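Local coordinates for protein cytochrome P450 (Rhodococcus erythropolis, PDB 3WEC) that hydroxylates the quinoline nitrogen of aurachin alkaloids as a heme-dependent cytochrome P450 monooxygenase, the step that confers antibiotic activity on them, at residues P38-R41 against W47-A50; F119-T124 against V225-E230; I267-S270 against Q275-Q278; V152-P157 against N392-M397. One frame throughout, in Å; residues are numbered along the deposited sequence.

Contact 1: P38-R41 against W47-A50; sequences PIHR and WIVA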
loop_
_atom_site.group_PDB
_atom_site.type_symbol
_atom_site.label_atom_id
_atom_site.label_comp_id
_atom_site.label_asym_id
_atom_site.label_seq_id
_atom_site.Cartn_x
_atom_site.Cartn_y
_atom_site.Cartn_z
ATOM N N PRO A 38 20.923 10.220 9.089
ATOM C CA PRO A 38 20.086 9.027 9.140
ATOM C C PRO A 38 18.756 9.224 9.902
ATOM O O PRO A 38 17.750 8.585 9.566
ATOM C CB PRO A 38 20.976 8.002 9.845
ATOM C CG PRO A 38 21.947 8.805 10.645
ATOM C CD PRO A 38 22.176 10.060 9.855
ATOM N N ILE A 39 18.746 10.097 10.914
ATOM C CA ILE A 39 17.509 10.378 11.677
ATOM C C ILE A 39 17.411 11.876 11.938
ATOM O O ILE A 39 18.415 12.508 12.254
ATOM C CB ILE A 39 17.455 9.621 13.042
ATOM C CG1 ILE A 39 17.588 8.093 12.856
ATOM C CG2 ILE A 39 16.164 9.946 13.806
ATOM C CD1 ILE A 39 18.939 7.510 13.218
ATOM N N HIS A 40 16.225 12.455 11.809
ATOM C CA HIS A 40 16.067 13.867 12.170
ATOM C C HIS A 40 14.647 14.260 12.403
ATOM O O HIS A 40 13.733 13.646 11.847
ATOM C CB HIS A 40 16.711 14.784 11.128
ATOM C CG HIS A 40 16.015 14.789 9.785
ATOM N ND1 HIS A 40 16.012 13.720 8.954
ATOM C CD2 HIS A 40 15.309 15.800 9.127
ATOM C CE1 HIS A 40 15.337 14.033 7.829
ATOM N NE2 HIS A 40 14.901 15.303 7.940
ATOM N N ARG A 41 14.452 15.269 13.250
ATOM C CA ARG A 41 13.150 15.901 13.405
ATOM C C ARG A 41 12.854 16.685 12.139
ATOM O O ARG A 41 13.607 17.580 11.750
ATOM C CB ARG A 41 13.102 16.820 14.629
ATOM C CG ARG A 41 11.841 17.670 14.707
ATOM C CD ARG A 41 11.618 18.244 16.103
ATOM N NE ARG A 41 10.478 19.168 16.148
ATOM C CZ ARG A 41 9.200 18.805 16.012
ATOM N NH1 ARG A 41 8.879 17.532 15.817
ATOM N NH2 ARG A 41 8.235 19.720 16.068
ATOM N N TRP A 47 9.602 12.704 13.119
ATOM C CA TRP A 47 10.947 12.201 12.871
ATOM C C TRP A 47 10.987 11.478 11.556
ATOM O O TRP A 47 9.979 10.923 11.124
ATOM C CB TRP A 47 11.331 11.250 13.986
ATOM C CG TRP A 47 11.556 12.015 15.261
ATOM C CD1 TRP A 47 10.609 12.378 16.223
ATOM C CD2 TRP A 47 12.815 12.608 15.721
ATOM N NE1 TRP A 47 11.182 13.110 17.219
ATOM C CE2 TRP A 47 12.506 13.286 16.989
ATOM C CE3 TRP A 47 14.121 12.624 15.244
ATOM C CZ2 TRP A 47 13.486 13.955 17.730
ATOM C CZ3 TRP A 47 15.100 13.303 15.991
ATOM C CH2 TRP A 47 14.789 13.945 17.210
ATOM N N ILE A 48 12.153 11.480 10.906
ATOM C CA ILE A 48 12.346 10.790 9.621
ATOM C C ILE A 48 13.488 9.809 9.777
ATOM O O ILE A 48 14.537 10.172 10.275
ATOM C CB ILE A 48 12.657 11.774 8.465
ATOM C CG1 ILE A 48 11.706 12.982 8.476
ATOM C CG2 ILE A 48 12.585 11.080 7.115
ATOM C CD1 ILE A 48 10.226 12.682 8.247
ATOM N N VAL A 49 13.289 8.563 9.366
ATOM C CA VAL A 49 14.291 7.510 9.590
ATOM C C VAL A 49 14.673 6.841 8.261
ATOM O O VAL A 49 13.783 6.397 7.521
ATOM C CB VAL A 49 13.771 6.443 10.585
ATOM C CG1 VAL A 49 14.736 5.265 10.669
ATOM C CG2 VAL A 49 13.566 7.044 11.965
ATOM N N ALA A 50 15.985 6.760 7.973
ATOM C CA ALA A 50 16.450 6.442 6.611
ATOM C C ALA A 50 17.239 5.124 6.423
ATOM O O ALA A 50 17.287 4.574 5.312
ATOM C CB ALA A 50 17.240 7.629 6.041
#

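Contact 2: F119-T124 against V225-E230; sequences FTRSTT and VRRLSE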
loop_
_atom_site.group_PDB
_atom_site.type_symbol
_atom_site.label_atom_id
_atom_site.label_comp_id
_atom_site.label_asym_id
_atom_site.label_seq_id
_atom_site.Cartn_x
_atom_site.Cartn_y
_atom_site.Cartn_z
ATOM N N PHE A 119 -9.421 -13.997 6.402
ATOM C CA PHE A 119 -8.857 -13.410 5.175
ATOM C C PHE A 119 -8.142 -14.509 4.362
ATOM O O PHE A 119 -8.222 -14.552 3.125
ATOM C CB PHE A 119 -7.889 -12.266 5.447
ATOM C CG PHE A 119 -7.354 -11.636 4.184
ATOM C CD1 PHE A 119 -8.109 -10.676 3.508
ATOM C CD2 PHE A 119 -6.105 -11.959 3.696
ATOM C CE1 PHE A 119 -7.629 -10.084 2.334
ATOM C CE2 PHE A 119 -5.603 -11.369 2.531
ATOM C CZ PHE A 119 -6.363 -10.437 1.838
ATOM N N THR A 120 -7.480 -15.385 5.095
ATOM C CA THR A 120 -6.730 -16.473 4.540
ATOM C C THR A 120 -7.662 -17.506 3.906
ATOM O O THR A 120 -7.391 -18.009 2.832
ATOM C CB THR A 120 -5.889 -17.122 5.643
ATOM O OG1 THR A 120 -6.782 -17.499 6.684
ATOM C CG2 THR A 120 -4.908 -16.114 6.231
ATOM N N ARG A 121 -8.771 -17.800 4.560
ATOM C CA ARG A 121 -9.744 -18.738 4.051
ATOM C C ARG A 121 -10.376 -18.263 2.769
ATOM O O ARG A 121 -10.887 -19.076 2.001
ATOM C CB ARG A 121 -10.842 -18.938 5.068
ATOM C CG ARG A 121 -10.374 -19.608 6.326
ATOM C CD ARG A 121 -11.492 -19.613 7.362
ATOM N NE ARG A 121 -11.223 -20.545 8.442
ATOM C CZ ARG A 121 -11.288 -21.865 8.329
ATOM N NH1 ARG A 121 -11.571 -22.417 7.149
ATOM N NH2 ARG A 121 -11.044 -22.642 9.385
ATOM N N SER A 122 -10.362 -16.949 2.564
ATOM C CA SER A 122 -10.901 -16.304 1.372
ATOM C C SER A 122 -9.829 -16.035 0.357
ATOM O O SER A 122 -10.091 -15.368 -0.661
ATOM C CB SER A 122 -11.485 -14.930 1.725
ATOM O OG SER A 122 -12.639 -15.078 2.511
ATOM N N THR A 123 -8.601 -16.450 0.647
ATOM C CA THR A 123 -7.504 -16.127 -0.294
ATOM C C THR A 123 -6.647 -17.354 -0.571
ATOM O O THR A 123 -5.453 -17.226 -0.732
ATOM C CB THR A 123 -6.634 -14.890 0.151
ATOM O OG1 THR A 123 -6.098 -15.096 1.463
ATOM C CG2 THR A 123 -7.440 -13.607 0.172
ATOM N N THR A 124 -7.252 -18.537 -0.599
ATOM C CA THR A 124 -6.498 -19.807 -0.812
ATOM C C THR A 124 -6.289 -20.134 -2.308
ATOM O O THR A 124 -6.816 -19.439 -3.168
ATOM C CB THR A 124 -7.209 -21.022 -0.212
ATOM O OG1 THR A 124 -8.370 -21.312 -1.005
ATOM C CG2 THR A 124 -7.596 -20.759 1.234
ATOM N N VAL A 225 -16.698 -11.058 3.153
ATOM C CA VAL A 225 -17.801 -10.523 3.950
ATOM C C VAL A 225 -18.449 -11.630 4.726
ATOM O O VAL A 225 -18.675 -11.495 5.923
ATOM C CB VAL A 225 -18.896 -9.829 3.113
ATOM C CG1 VAL A 225 -19.905 -9.193 4.046
ATOM C CG2 VAL A 225 -18.289 -8.772 2.229
ATOM N N ARG A 226 -18.753 -12.730 4.051
ATOM C CA ARG A 226 -19.468 -13.793 4.730
ATOM C C ARG A 226 -18.543 -14.409 5.790
ATOM O O ARG A 226 -18.943 -14.583 6.916
ATOM C CB ARG A 226 -20.006 -14.854 3.749
ATOM C CG ARG A 226 -21.034 -15.798 4.373
ATOM C CD ARG A 226 -21.066 -17.145 3.664
ATOM N NE ARG A 226 -22.131 -17.224 2.665
ATOM C CZ ARG A 226 -22.116 -18.046 1.613
ATOM N NH1 ARG A 226 -21.076 -18.845 1.415
ATOM N NH2 ARG A 226 -23.133 -18.069 0.746
ATOM N N ARG A 227 -17.295 -14.695 5.438
ATOM C CA ARG A 227 -16.391 -15.357 6.381
ATOM C C ARG A 227 -16.058 -14.511 7.612
ATOM O O ARG A 227 -15.815 -15.086 8.664
ATOM C CB ARG A 227 -15.118 -15.820 5.694
ATOM C CG ARG A 227 -15.391 -16.744 4.550
ATOM C CD ARG A 227 -14.603 -18.019 4.659
ATOM N NE ARG A 227 -13.975 -18.331 3.378
ATOM C CZ ARG A 227 -14.603 -18.795 2.297
ATOM N NH1 ARG A 227 -13.900 -19.022 1.198
ATOM N NH2 ARG A 227 -15.920 -19.043 2.305
ATOM N N LEU A 228 -16.056 -13.182 7.459
ATOM C CA LEU A 228 -15.872 -12.227 8.559
ATOM C C LEU A 228 -17.002 -12.338 9.585
ATOM O O LEU A 228 -16.779 -12.206 10.792
ATOM C CB LEU A 228 -15.781 -10.777 8.032
ATOM C CG LEU A 228 -14.421 -10.360 7.428
ATOM C CD1 LEU A 228 -14.455 -8.969 6.827
ATOM C CD2 LEU A 228 -13.269 -10.446 8.421
ATOM N N SER A 229 -18.220 -12.570 9.087
ATOM C CA SER A 229 -19.363 -12.982 9.949
ATOM C C SER A 229 -19.149 -14.315 10.703
ATOM O O SER A 229 -19.455 -14.389 11.890
ATOM C CB SER A 229 -20.675 -13.080 9.156
ATOM O OG SER A 229 -20.736 -12.114 8.136
ATOM N N GLU A 230 -18.664 -15.363 10.018
ATOM C CA GLU A 230 -18.576 -16.722 10.627
ATOM C C GLU A 230 -17.410 -16.947 11.575
ATOM O O GLU A 230 -17.415 -17.914 12.330
ATOM C CB GLU A 230 -18.485 -17.798 9.559
ATOM C CG GLU A 230 -19.749 -18.043 8.752
ATOM C CD GLU A 230 -19.441 -18.714 7.417
ATOM O OE1 GLU A 230 -18.242 -18.776 7.040
ATOM O OE2 GLU A 230 -20.394 -19.177 6.749
#

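Contact 3: I267-S270 against Q275-Q278; sequences ITFS and QFEQ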
loop_
_atom_site.group_PDB
_atom_site.type_symbol
_atom_site.label_atom_id
_atom_site.label_comp_id
_atom_site.label_asym_id
_atom_site.label_seq_id
_atom_site.Cartn_x
_atom_site.Cartn_y
_atom_site.Cartn_z
ATOM N N ILE A 267 7.370 0.964 -15.529
ATOM C CA ILE A 267 8.431 1.970 -15.613
ATOM C C ILE A 267 9.801 1.319 -15.445
ATOM O O ILE A 267 10.714 1.646 -16.157
ATOM C CB ILE A 267 8.246 3.063 -14.520
ATOM C CG1 ILE A 267 6.870 3.740 -14.650
ATOM C CG2 ILE A 267 9.392 4.080 -14.533
ATOM C CD1 ILE A 267 6.415 4.534 -13.445
ATOM N N THR A 268 9.933 0.411 -14.475
ATOM C CA THR A 268 11.233 -0.235 -14.178
ATOM C C THR A 268 11.727 -1.220 -15.263
ATOM O O THR A 268 12.898 -1.212 -15.635
ATOM C CB THR A 268 11.175 -0.900 -12.784
ATOM O OG1 THR A 268 10.667 0.032 -11.842
ATOM C CG2 THR A 268 12.544 -1.367 -12.309
ATOM N N PHE A 269 10.854 -2.062 -15.795
ATOM C CA PHE A 269 11.276 -2.891 -16.939
ATOM C C PHE A 269 11.484 -2.112 -18.253
ATOM O O PHE A 269 12.180 -2.587 -19.146
ATOM C CB PHE A 269 10.345 -4.098 -17.127
ATOM C CG PHE A 269 10.498 -5.153 -16.059
ATOM C CD1 PHE A 269 11.734 -5.737 -15.804
ATOM C CD2 PHE A 269 9.413 -5.574 -15.322
ATOM C CE1 PHE A 269 11.881 -6.706 -14.828
ATOM C CE2 PHE A 269 9.556 -6.545 -14.337
ATOM C CZ PHE A 269 10.788 -7.115 -14.094
ATOM N N SER A 270 10.909 -0.918 -18.362
ATOM C CA SER A 270 11.144 -0.014 -19.488
ATOM C C SER A 270 12.563 0.535 -19.374
ATOM O O SER A 270 13.327 0.581 -20.348
ATOM C CB SER A 270 10.142 1.146 -19.474
ATOM O OG SER A 270 10.255 1.961 -20.641
ATOM N N GLN A 275 16.794 -6.809 -17.627
ATOM C CA GLN A 275 16.274 -7.504 -16.437
ATOM C C GLN A 275 14.957 -8.194 -16.782
ATOM O O GLN A 275 14.622 -9.256 -16.241
ATOM C CB GLN A 275 16.033 -6.523 -15.270
ATOM C CG GLN A 275 17.272 -5.865 -14.675
ATOM C CD GLN A 275 18.258 -6.865 -14.089
ATOM O OE1 GLN A 275 17.862 -7.839 -13.454
ATOM N NE2 GLN A 275 19.555 -6.630 -14.308
ATOM N N PHE A 276 14.202 -7.547 -17.667
ATOM C CA PHE A 276 12.972 -8.099 -18.201
ATOM C C PHE A 276 13.299 -9.318 -19.045
ATOM O O PHE A 276 12.694 -10.370 -18.864
ATOM C CB PHE A 276 12.220 -7.050 -19.025
ATOM C CG PHE A 276 10.911 -7.542 -19.574
ATOM C CD1 PHE A 276 9.852 -7.865 -18.719
ATOM C CD2 PHE A 276 10.740 -7.704 -20.945
ATOM C CE1 PHE A 276 8.648 -8.324 -19.225
ATOM C CE2 PHE A 276 9.533 -8.160 -21.449
ATOM C CZ PHE A 276 8.488 -8.470 -20.592
ATOM N N GLU A 277 14.277 -9.165 -19.947
ATOM C CA GLU A 277 14.755 -10.264 -20.780
ATOM C C GLU A 277 15.079 -11.514 -19.943
ATOM O O GLU A 277 14.678 -12.634 -20.304
ATOM C CB GLU A 277 15.952 -9.822 -21.645
ATOM C CG GLU A 277 15.555 -9.461 -23.071
ATOM C CD GLU A 277 16.500 -8.477 -23.741
ATOM O OE1 GLU A 277 17.739 -8.686 -23.713
ATOM O OE2 GLU A 277 15.998 -7.493 -24.326
ATOM N N GLN A 278 15.762 -11.304 -18.814
ATOM C CA GLN A 278 16.035 -12.347 -17.813
ATOM C C GLN A 278 14.772 -13.087 -17.360
ATOM O O GLN A 278 14.778 -14.315 -17.278
ATOM C CB GLN A 278 16.705 -11.736 -16.576
ATOM C CG GLN A 278 17.982 -10.960 -16.857
ATOM C CD GLN A 278 19.236 -11.788 -16.652
ATOM O OE1 GLN A 278 19.473 -12.790 -17.339
ATOM N NE2 GLN A 278 20.060 -11.362 -15.701
#

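Contact 4: V152-P157 against N392-M397; sequences VAEPFP and NYKPGM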
loop_
_atom_site.group_PDB
_atom_site.type_symbol
_atom_site.label_atom_id
_atom_site.label_comp_id
_atom_site.label_asym_id
_atom_site.label_seq_id
_atom_site.Cartn_x
_atom_site.Cartn_y
_atom_site.Cartn_z
ATOM N N VAL A 152 -5.568 -0.297 -16.789
ATOM C CA VAL A 152 -4.938 -1.576 -16.541
ATOM C C VAL A 152 -4.502 -1.786 -15.115
ATOM O O VAL A 152 -4.790 -2.822 -14.512
ATOM C CB VAL A 152 -3.685 -1.738 -17.405
ATOM C CG1 VAL A 152 -3.087 -3.115 -17.187
ATOM C CG2 VAL A 152 -4.004 -1.472 -18.869
ATOM N N ALA A 153 -3.730 -0.865 -14.581
ATOM C CA ALA A 153 -3.285 -1.091 -13.214
ATOM C C ALA A 153 -4.437 -0.946 -12.240
ATOM O O ALA A 153 -4.566 -1.749 -11.308
ATOM C CB ALA A 153 -2.140 -0.168 -12.830
ATOM N N GLU A 154 -5.293 0.058 -12.425
ATOM C CA GLU A 154 -6.265 0.294 -11.343
ATOM C C GLU A 154 -7.415 -0.761 -11.315
ATOM O O GLU A 154 -7.840 -1.164 -10.217
ATOM C CB GLU A 154 -6.776 1.747 -11.322
ATOM C CG GLU A 154 -5.790 2.762 -10.734
ATOM C CD GLU A 154 -6.221 4.203 -10.951
ATOM O OE1 GLU A 154 -7.182 4.431 -11.699
ATOM O OE2 GLU A 154 -5.572 5.118 -10.392
ATOM N N PRO A 155 -7.893 -1.218 -12.506
ATOM C CA PRO A 155 -8.964 -2.208 -12.464
ATOM C C PRO A 155 -8.557 -3.607 -11.988
ATOM O O PRO A 155 -9.416 -4.356 -11.493
ATOM C CB PRO A 155 -9.477 -2.237 -13.913
ATOM C CG PRO A 155 -9.127 -0.869 -14.440
ATOM C CD PRO A 155 -7.769 -0.622 -13.849
ATOM N N PHE A 156 -7.274 -3.947 -12.090
ATOM C CA PHE A 156 -6.842 -5.296 -11.748
ATOM C C PHE A 156 -7.122 -5.613 -10.236
ATOM O O PHE A 156 -7.910 -6.513 -9.919
ATOM C CB PHE A 156 -5.398 -5.541 -12.296
ATOM C CG PHE A 156 -4.745 -6.793 -11.800
ATOM C CD1 PHE A 156 -5.439 -7.995 -11.731
ATOM C CD2 PHE A 156 -3.414 -6.756 -11.361
ATOM C CE1 PHE A 156 -4.828 -9.149 -11.255
ATOM C CE2 PHE A 156 -2.799 -7.886 -10.892
ATOM C CZ PHE A 156 -3.508 -9.094 -10.832
ATOM N N PRO A 157 -6.550 -4.841 -9.285
ATOM C CA PRO A 157 -6.960 -5.097 -7.897
ATOM C C PRO A 157 -8.456 -4.905 -7.580
ATOM O O PRO A 157 -8.989 -5.593 -6.686
ATOM C CB PRO A 157 -6.116 -4.070 -7.097
ATOM C CG PRO A 157 -5.818 -3.013 -8.114
ATOM C CD PRO A 157 -5.493 -3.828 -9.332
ATOM N N ASN A 392 4.787 11.575 -14.816
ATOM C CA ASN A 392 4.018 12.312 -13.829
ATOM C C ASN A 392 3.510 11.375 -12.732
ATOM O O ASN A 392 2.816 10.402 -13.011
ATOM C CB ASN A 392 2.838 13.005 -14.520
ATOM C CG ASN A 392 3.292 14.092 -15.485
ATOM O OD1 ASN A 392 4.098 14.960 -15.122
ATOM N ND2 ASN A 392 2.775 14.057 -16.713
ATOM N N TYR A 393 3.870 11.692 -11.494
ATOM C CA TYR A 393 3.508 10.926 -10.326
ATOM C C TYR A 393 2.287 11.493 -9.607
ATOM O O TYR A 393 2.074 12.691 -9.613
ATOM C CB TYR A 393 4.705 10.848 -9.380
ATOM C CG TYR A 393 5.749 9.934 -9.917
ATOM C CD1 TYR A 393 5.726 8.579 -9.592
ATOM C CD2 TYR A 393 6.762 10.397 -10.760
ATOM C CE1 TYR A 393 6.679 7.710 -10.100
ATOM C CE2 TYR A 393 7.727 9.526 -11.265
ATOM C CZ TYR A 393 7.668 8.175 -10.931
ATOM O OH TYR A 393 8.591 7.259 -11.398
ATOM N N LYS A 394 1.482 10.605 -9.020
ATOM C CA LYS A 394 0.325 10.984 -8.207
ATOM C C LYS A 394 0.749 11.911 -7.052
ATOM O O LYS A 394 1.881 11.838 -6.569
ATOM C CB LYS A 394 -0.413 9.741 -7.687
ATOM C CG LYS A 394 -1.484 9.210 -8.643
ATOM C CD LYS A 394 -2.041 7.830 -8.276
ATOM C CE LYS A 394 -3.437 7.709 -8.921
ATOM N NZ LYS A 394 -3.977 6.322 -9.094
ATOM N N PRO A 395 -0.127 12.845 -6.652
ATOM C CA PRO A 395 0.285 13.567 -5.452
ATOM C C PRO A 395 0.128 12.710 -4.191
ATOM O O PRO A 395 -0.415 11.589 -4.252
ATOM C CB PRO A 395 -0.640 14.795 -5.455
ATOM C CG PRO A 395 -0.993 14.989 -6.915
ATOM C CD PRO A 395 -1.171 13.565 -7.403
ATOM N N GLY A 396 0.657 13.200 -3.078
ATOM C CA GLY A 396 0.412 12.594 -1.787
ATOM C C GLY A 396 1.663 12.499 -0.953
ATOM O O GLY A 396 2.758 12.648 -1.463
ATOM N N MET A 397 1.501 12.221 0.332
ATOM C CA MET A 397 2.621 12.297 1.277
ATOM C C MET A 397 3.473 11.034 1.358
ATOM O O MET A 397 4.692 11.133 1.405
ATOM C CB MET A 397 2.138 12.704 2.670
ATOM C CG MET A 397 1.949 14.202 2.817
ATOM S SD MET A 397 1.798 14.758 4.537
ATOM C CE MET A 397 2.511 13.332 5.415
#

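Contact 1: P38-R41 against W47-A50
R41 lays its aliphatic base over the indole of W47: R41 CB stands 4.0 Å from the centroid of the six-membered ring, only 3° off its normal, a CH-pi contact of the over-the-face kind. On the same face of the hairpin, I39 CG2 reaches W47 CE3 at 3.7 Å. With CG anti to the carbonyl carbon (chi1 -71°), W47 brings its ring back across the strand pair; D322 holds the indole N-H at its far rim. H40 and I48 share the other face, side by side and pointing the same way. With its CG between backbone N and carbonyl carbon (chi1 68°), the H40 imidazole leans across to I48, and CE1 lies 3.6 Å from I48 CB. H40 ND1 is buried without a partner in the model. Three backbone bonds fix this pairing: I48 N to H40 O at 2.8 Å, H40 N to I48 O at 3.2 Å, and A50 N to P38 O at 3.0 Å. Farther out, L33 of helix 27-36 packs on H40, while V324 and M325 of the adjoining strand 323-326 touch W47 and I48 respectively. Such an antiparallel beta hairpin, forming one margin of the main mixed sheet, belongs to the P450 fold.

Contact 2: F119-T124 against V225-E230
R227 reaches from helix 224-230 to the last turn of helix 107-121, where its guanidinium meets the carbonyl oxygen of R121. The side chain is not extended: chi2 (-128°) and chi3 (-133°) both bend it, swinging R227 NE and NH1 round to the same acceptor. R227 NH1 gives the firmer bond, 3.1 Å to R121 O, coming from above the carbonyl plane instead of along a lone pair; R227 NE adds a weak one of 3.5 Å to that oxygen. On the way the chain brushes two neighbours, with R121 CB 3.6 Å from R227 NE and S122 OG 3.8 Å from R227 CG. R121 runs straight from CG to NE and pairs with D117 of its own helix, whereas R227 NH2 forms a salt bridge with E222. A cation beside a carbonyl at a helix C-terminus probably suits the local dipole. Just beyond, the T123 hydroxyl donates to F119 O at 2.8 Å, and T123 CG2 rests over one face of the F119 ring, which itself touches the heme. An arginine bonded to a carbonyl at the end of another helix thus joins two helices, here the heme-flanking C helix and the short H helix of the P450 fold.

Contact 3: I267-S270 against Q275-Q278
Q275, whose CB touches F269 CE1 at 4.2 Å, has its amide oxygen OE1 taken by the backbone N-H of V344. With that polar end tied outside the contact, no hydrogen bond passes between the two segments; aromatic packing joins them. They belong to consecutive helices: 240-271, the long helix that crosses the P450 fold, and 273-281, the J helix that follows it after a very short break. The tight turn between them brings F269 and F276 together at a CA-CA distance of 5.6 Å, and both side chains lean into the angle of the corner.

They arrive by different torsions. F269 has its CG anti to the carbonyl carbon (chi1 -71°), whereas F276 has it anti to the backbone N (chi1 -178°), and the two side chains cross at about a right angle. Their planes are inclined at 56°, with centroids 5.4 Å apart. F276 sets its CD1 over one face of the F269 ring, toward the rim, 3.9 Å from F269 CG. The Q275-F276 backbone fills in alongside: F269 CE1 comes 3.9 Å from Q275 C and 3.8 Å from F276 N.

Around this corner the pair sinks into the protein. F342 meets F269 edge-to-face, L375 of helix 364-381 packs on F269, and L378 together with I385 of strand 384-387 packs on F276. The closest approach across the corner is made by F269 CD1, which sits 3.5 Å from F276 CB.

Contact 4: V152-P157 against N392-M397
E154 and K394 meet head-on, their side chains coming from opposite directions, and between these two segments nothing else touches. The glutamate runs out extended beyond CG (chi2 170°), and the lysine does the same through all its later torsions, so two straight arms span the 12.9 Å between the CA atoms of E154 and K394. K394 NZ lies almost in line with the CD-OE2 bond of E154, which makes the approach end-on to a single oxygen: the other oxygen, E154 OE1, is 4.5 Å from K394 NZ. The modelled separation of 2.4 Å between E154 OE2 and K394 NZ is very short for a salt bridge, and its exact value is doubtful.

V149 of helix 148-153 touches the side chains of both partners, and S259 of helix 240-271 lies against E154. A second carboxylate, E256, makes only a long, weak ion pair with K394 NZ. Backbone bonding between K394 and G401 holds the loop that carries the lysine, and farther along this loop M397 touches the bound aurachin intermediate, as expected of the C-terminal substrate-recognition region of P450s.

The chemistry is therefore that of a single ion pair at the surface: two acidic groups near one ammonium would probably favour its protonated form, and between these two segments charge, not packing, makes the link.

How the contacts relate
The four contacts are spread through the chain and form no single cluster. Contacts 1 and 2 lie on opposite sides of the chain's centre, their centres 39 Å apart, yet each comes near a ligand: the I48 side chain is about 9 Å from the aurachin intermediate, and F119 of contact 2 touches the heme. Contact 4 approaches the same substrate through M397, although the K394 side chain is about 12 Å from it. Contacts 3 and 4 do touch, I267 CD1 lying 4.0 Å from Y393 OH, and contact 3 is nested within the chain loop that contact 4 closes. Contacts 2 and 4 alternate along the sequence, so each ties an earlier helix to a much later part of the chain.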